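Local coordinates for gamma-glutamyltranspeptidase (Streptomyces lincolnensis, PDB 6J3A), which probably cleaves or transfers gamma-glutamyl groups, as an LmbA-like homologue in the gamma-glutamyltranspeptidase family of Ntn hydrolases, at residues T484-F498 and Q506-A518. Sequence-based numbering, arbitrary orientation.
Sequences TPSIALRDGIPVMAF and QDQWQLHFFLAVA
Phe498 meets both Phe513 and Phe514 where the hairpin of strands 486-490 and 493-498 packs against helix 506-518. Its CD2 lies 3.5 Å from CE2 of Phe513, at the edge of that ring, and the two ring planes are inclined at 51°. A chi1 of 61° swings the Phe498 ring over the neighbouring strand, where CB of Ser486 rests against one face, while its CZ reaches CD1 of Phe514. Met496, bent at chi3, meets Val517 tip to tip, SD 3.8 Å from CG1, and makes an oblique Met-aromatic contact with Phe513. Ala488 CB abuts the edge of Phe514 at CE1, 3.7 Å away. Toward the start of the helix the contact turns polar: Thr484 OG1 donates to the syn side of Asp507 OD2 (2.7 Å), and Lys272 forms a salt bridge with Asp507 OD1 and hydrogen bonds with Thr484 OG1 and Ser486 OG. With Asp507 replaced by an alanine, Lys272 would probably lose its carboxylate partner here and Thr484 OG1 this acceptor. Beyond this buried core, the type I' turn from Arg490 to Ile493 is exposed and makes no contact with the helix. Strand 268-272 flanks strand 486-490, and helices 280-288 and 529-534 pack against helix 506-518, in keeping with the sheet-and-helix layers of an Ntn hydrolase.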
# COMPACT_ATOMS: atom_id res chain seq x y z
N THR A 484 -14.63 13.76 -13.44
CA THR A 484 -15.63 13.97 -12.42
C THR A 484 -15.20 13.48 -11.03
O THR A 484 -15.61 12.40 -10.59
CB THR A 484 -16.98 13.37 -12.84
OG1 THR A 484 -17.92 13.54 -11.77
CG2 THR A 484 -16.87 11.89 -13.24
N PRO A 485 -14.41 14.30 -10.32
CA PRO A 485 -14.09 13.96 -8.93
C PRO A 485 -15.28 14.17 -8.00
O PRO A 485 -16.28 14.79 -8.39
CB PRO A 485 -12.94 14.91 -8.58
CG PRO A 485 -13.09 16.07 -9.51
CD PRO A 485 -13.85 15.60 -10.72
N SER A 486 -15.16 13.68 -6.77
CA SER A 486 -16.22 13.76 -5.77
C SER A 486 -15.68 14.19 -4.42
O SER A 486 -14.54 13.88 -4.06
CB SER A 486 -16.91 12.41 -5.58
OG SER A 486 -17.30 11.85 -6.82
N ILE A 487 -16.52 14.92 -3.69
CA ILE A 487 -16.34 15.12 -2.26
C ILE A 487 -17.68 14.83 -1.59
O ILE A 487 -18.72 15.29 -2.05
CB ILE A 487 -15.79 16.53 -1.93
CG1 ILE A 487 -14.30 16.60 -2.30
CG2 ILE A 487 -15.99 16.85 -0.45
CD1 ILE A 487 -13.60 17.89 -1.93
N ALA A 488 -17.66 14.06 -0.51
CA ALA A 488 -18.89 13.74 0.22
C ALA A 488 -18.88 14.38 1.59
O ALA A 488 -17.88 14.34 2.29
CB ALA A 488 -19.10 12.24 0.35
N LEU A 489 -20.00 15.00 1.93
CA LEU A 489 -20.26 15.52 3.27
C LEU A 489 -21.17 14.56 4.04
O LEU A 489 -21.99 13.85 3.44
CB LEU A 489 -20.91 16.91 3.19
CG LEU A 489 -20.43 17.89 2.12
CD1 LEU A 489 -21.11 19.24 2.27
CD2 LEU A 489 -18.92 18.07 2.19
N ARG A 490 -21.02 14.55 5.36
CA ARG A 490 -21.96 13.88 6.25
C ARG A 490 -22.39 14.93 7.25
O ARG A 490 -21.54 15.49 7.95
CB ARG A 490 -21.30 12.69 6.95
CG ARG A 490 -22.19 11.90 7.89
CD ARG A 490 -23.19 11.05 7.13
NE ARG A 490 -23.99 10.21 8.04
CZ ARG A 490 -25.00 10.63 8.80
NH1 ARG A 490 -25.41 11.90 8.80
NH2 ARG A 490 -25.63 9.75 9.59
N ASP A 491 -23.70 15.23 7.28
CA ASP A 491 -24.25 16.30 8.13
C ASP A 491 -23.58 17.66 7.82
O ASP A 491 -23.31 18.48 8.72
CB ASP A 491 -24.10 15.92 9.62
CG ASP A 491 -25.36 16.18 10.45
OD1 ASP A 491 -26.49 15.95 9.97
OD2 ASP A 491 -25.20 16.58 11.62
N GLY A 492 -23.32 17.89 6.53
CA GLY A 492 -22.74 19.15 6.07
C GLY A 492 -21.26 19.36 6.34
O GLY A 492 -20.75 20.46 6.13
N ILE A 493 -20.58 18.30 6.78
CA ILE A 493 -19.15 18.35 7.08
C ILE A 493 -18.41 17.48 6.07
O ILE A 493 -18.82 16.34 5.82
CB ILE A 493 -18.83 17.88 8.52
CG1 ILE A 493 -19.45 18.84 9.54
CG2 ILE A 493 -17.31 17.82 8.74
CD1 ILE A 493 -19.46 18.32 10.96
N PRO A 494 -17.31 17.99 5.49
CA PRO A 494 -16.51 17.17 4.57
C PRO A 494 -15.90 15.95 5.26
O PRO A 494 -15.12 16.11 6.20
CB PRO A 494 -15.42 18.15 4.09
CG PRO A 494 -15.97 19.51 4.34
CD PRO A 494 -16.77 19.36 5.60
N VAL A 495 -16.29 14.75 4.83
CA VAL A 495 -15.71 13.49 5.34
C VAL A 495 -14.94 12.61 4.35
O VAL A 495 -14.13 11.82 4.80
CB VAL A 495 -16.74 12.54 5.99
CG1 VAL A 495 -17.40 13.21 7.18
CG2 VAL A 495 -17.78 12.03 5.00
N MET A 496 -15.22 12.70 3.05
CA MET A 496 -14.64 11.76 2.08
C MET A 496 -14.35 12.48 0.77
O MET A 496 -15.15 13.30 0.30
CB MET A 496 -15.56 10.54 1.86
CG MET A 496 -14.96 9.41 1.02
SD MET A 496 -15.85 7.82 1.08
CE MET A 496 -17.43 8.31 0.40
N ALA A 497 -13.18 12.20 0.19
CA ALA A 497 -12.75 12.77 -1.08
C ALA A 497 -12.31 11.60 -1.91
O ALA A 497 -11.45 10.83 -1.48
CB ALA A 497 -11.59 13.73 -0.87
N PHE A 498 -12.88 11.48 -3.10
CA PHE A 498 -12.70 10.29 -3.90
C PHE A 498 -12.86 10.54 -5.40
O PHE A 498 -13.22 11.64 -5.84
CB PHE A 498 -13.64 9.17 -3.39
CG PHE A 498 -15.10 9.51 -3.46
CD1 PHE A 498 -15.67 10.42 -2.58
CD2 PHE A 498 -15.93 8.88 -4.39
CE1 PHE A 498 -17.03 10.71 -2.63
CE2 PHE A 498 -17.28 9.16 -4.45
CZ PHE A 498 -17.84 10.08 -3.56
N GLN A 506 -16.81 6.43 -15.02
CA GLN A 506 -16.37 7.20 -13.83
C GLN A 506 -17.45 7.39 -12.76
O GLN A 506 -17.27 7.01 -11.61
CB GLN A 506 -15.84 8.58 -14.22
CG GLN A 506 -14.45 8.59 -14.82
CD GLN A 506 -13.72 9.90 -14.63
OE1 GLN A 506 -12.94 10.32 -15.49
NE2 GLN A 506 -13.93 10.54 -13.49
N ASP A 507 -18.57 8.01 -13.16
CA ASP A 507 -19.69 8.23 -12.24
C ASP A 507 -20.71 7.08 -12.20
O ASP A 507 -21.81 7.26 -11.66
CB ASP A 507 -20.41 9.55 -12.54
CG ASP A 507 -19.79 10.74 -11.84
OD1 ASP A 507 -19.13 10.59 -10.79
OD2 ASP A 507 -19.99 11.86 -12.36
N GLN A 508 -20.38 5.93 -12.78
CA GLN A 508 -21.10 4.69 -12.48
C GLN A 508 -20.38 4.02 -11.31
O GLN A 508 -20.95 3.69 -10.26
CB GLN A 508 -21.14 3.77 -13.69
CG GLN A 508 -21.66 4.41 -14.97
CD GLN A 508 -21.90 3.38 -16.07
OE1 GLN A 508 -22.64 2.41 -15.87
NE2 GLN A 508 -21.28 3.58 -17.24
N TRP A 509 -19.08 3.83 -11.51
CA TRP A 509 -18.24 3.18 -10.53
C TRP A 509 -18.26 3.92 -9.21
O TRP A 509 -18.36 3.31 -8.15
CB TRP A 509 -16.82 3.06 -11.07
CG TRP A 509 -16.64 2.02 -12.16
CD1 TRP A 509 -17.41 0.91 -12.40
CD2 TRP A 509 -15.57 1.98 -13.10
NE1 TRP A 509 -16.90 0.21 -13.48
CE2 TRP A 509 -15.77 0.83 -13.91
CE3 TRP A 509 -14.46 2.81 -13.35
CZ2 TRP A 509 -14.90 0.50 -14.96
CZ3 TRP A 509 -13.60 2.48 -14.38
CH2 TRP A 509 -13.83 1.33 -15.17
N GLN A 510 -18.17 5.25 -9.28
CA GLN A 510 -18.23 6.09 -8.09
C GLN A 510 -19.56 5.99 -7.37
O GLN A 510 -19.59 5.96 -6.14
CB GLN A 510 -17.93 7.55 -8.42
CG GLN A 510 -16.46 7.86 -8.51
CD GLN A 510 -16.20 9.25 -9.04
OE1 GLN A 510 -16.32 9.52 -10.25
NE2 GLN A 510 -15.82 10.16 -8.13
N LEU A 511 -20.67 5.97 -8.13
CA LEU A 511 -21.98 5.78 -7.52
C LEU A 511 -22.03 4.46 -6.75
O LEU A 511 -22.49 4.43 -5.61
CB LEU A 511 -23.12 5.79 -8.53
CG LEU A 511 -24.47 5.61 -7.80
CD1 LEU A 511 -25.08 6.95 -7.45
CD2 LEU A 511 -25.44 4.73 -8.56
N HIS A 512 -21.54 3.39 -7.36
CA HIS A 512 -21.56 2.08 -6.70
C HIS A 512 -20.70 2.15 -5.43
O HIS A 512 -21.14 1.75 -4.34
CB HIS A 512 -21.11 0.95 -7.63
CG HIS A 512 -21.74 1.01 -8.99
ND1 HIS A 512 -22.97 1.57 -9.21
CD2 HIS A 512 -21.29 0.62 -10.21
CE1 HIS A 512 -23.26 1.51 -10.50
NE2 HIS A 512 -22.25 0.94 -11.13
N PHE A 513 -19.50 2.70 -5.57
CA PHE A 513 -18.59 2.89 -4.44
C PHE A 513 -19.20 3.68 -3.29
O PHE A 513 -19.24 3.20 -2.16
CB PHE A 513 -17.34 3.60 -4.94
CG PHE A 513 -16.46 4.11 -3.85
CD1 PHE A 513 -15.69 3.23 -3.11
CD2 PHE A 513 -16.38 5.46 -3.58
CE1 PHE A 513 -14.85 3.70 -2.11
CE2 PHE A 513 -15.54 5.94 -2.59
CZ PHE A 513 -14.78 5.06 -1.85
N PHE A 514 -19.66 4.89 -3.59
CA PHE A 514 -20.23 5.78 -2.58
C PHE A 514 -21.40 5.16 -1.83
O PHE A 514 -21.50 5.31 -0.61
CB PHE A 514 -20.69 7.10 -3.18
CG PHE A 514 -21.50 7.95 -2.24
CD1 PHE A 514 -20.87 8.84 -1.38
CD2 PHE A 514 -22.89 7.84 -2.21
CE1 PHE A 514 -21.62 9.63 -0.52
CE2 PHE A 514 -23.64 8.62 -1.35
CZ PHE A 514 -23.00 9.52 -0.50
N LEU A 515 -22.30 4.49 -2.55
CA LEU A 515 -23.39 3.75 -1.89
C LEU A 515 -22.86 2.61 -1.01
O LEU A 515 -23.33 2.40 0.12
CB LEU A 515 -24.41 3.20 -2.91
CG LEU A 515 -25.28 4.23 -3.65
CD1 LEU A 515 -26.22 3.53 -4.62
CD2 LEU A 515 -26.09 5.10 -2.70
N ALA A 516 -21.88 1.88 -1.51
CA ALA A 516 -21.25 0.85 -0.70
C ALA A 516 -20.67 1.45 0.59
O ALA A 516 -20.92 0.92 1.67
CB ALA A 516 -20.20 0.11 -1.48
N VAL A 517 -19.96 2.57 0.49
CA VAL A 517 -19.41 3.22 1.68
C VAL A 517 -20.51 3.54 2.71
O VAL A 517 -20.34 3.32 3.90
CB VAL A 517 -18.65 4.53 1.35
CG1 VAL A 517 -18.22 5.25 2.63
CG2 VAL A 517 -17.44 4.26 0.48
N ALA A 518 -21.63 4.06 2.23
CA ALA A 518 -22.74 4.46 3.10
C ALA A 518 -23.54 3.28 3.63
O ALA A 518 -24.12 3.37 4.71
CB ALA A 518 -23.64 5.41 2.36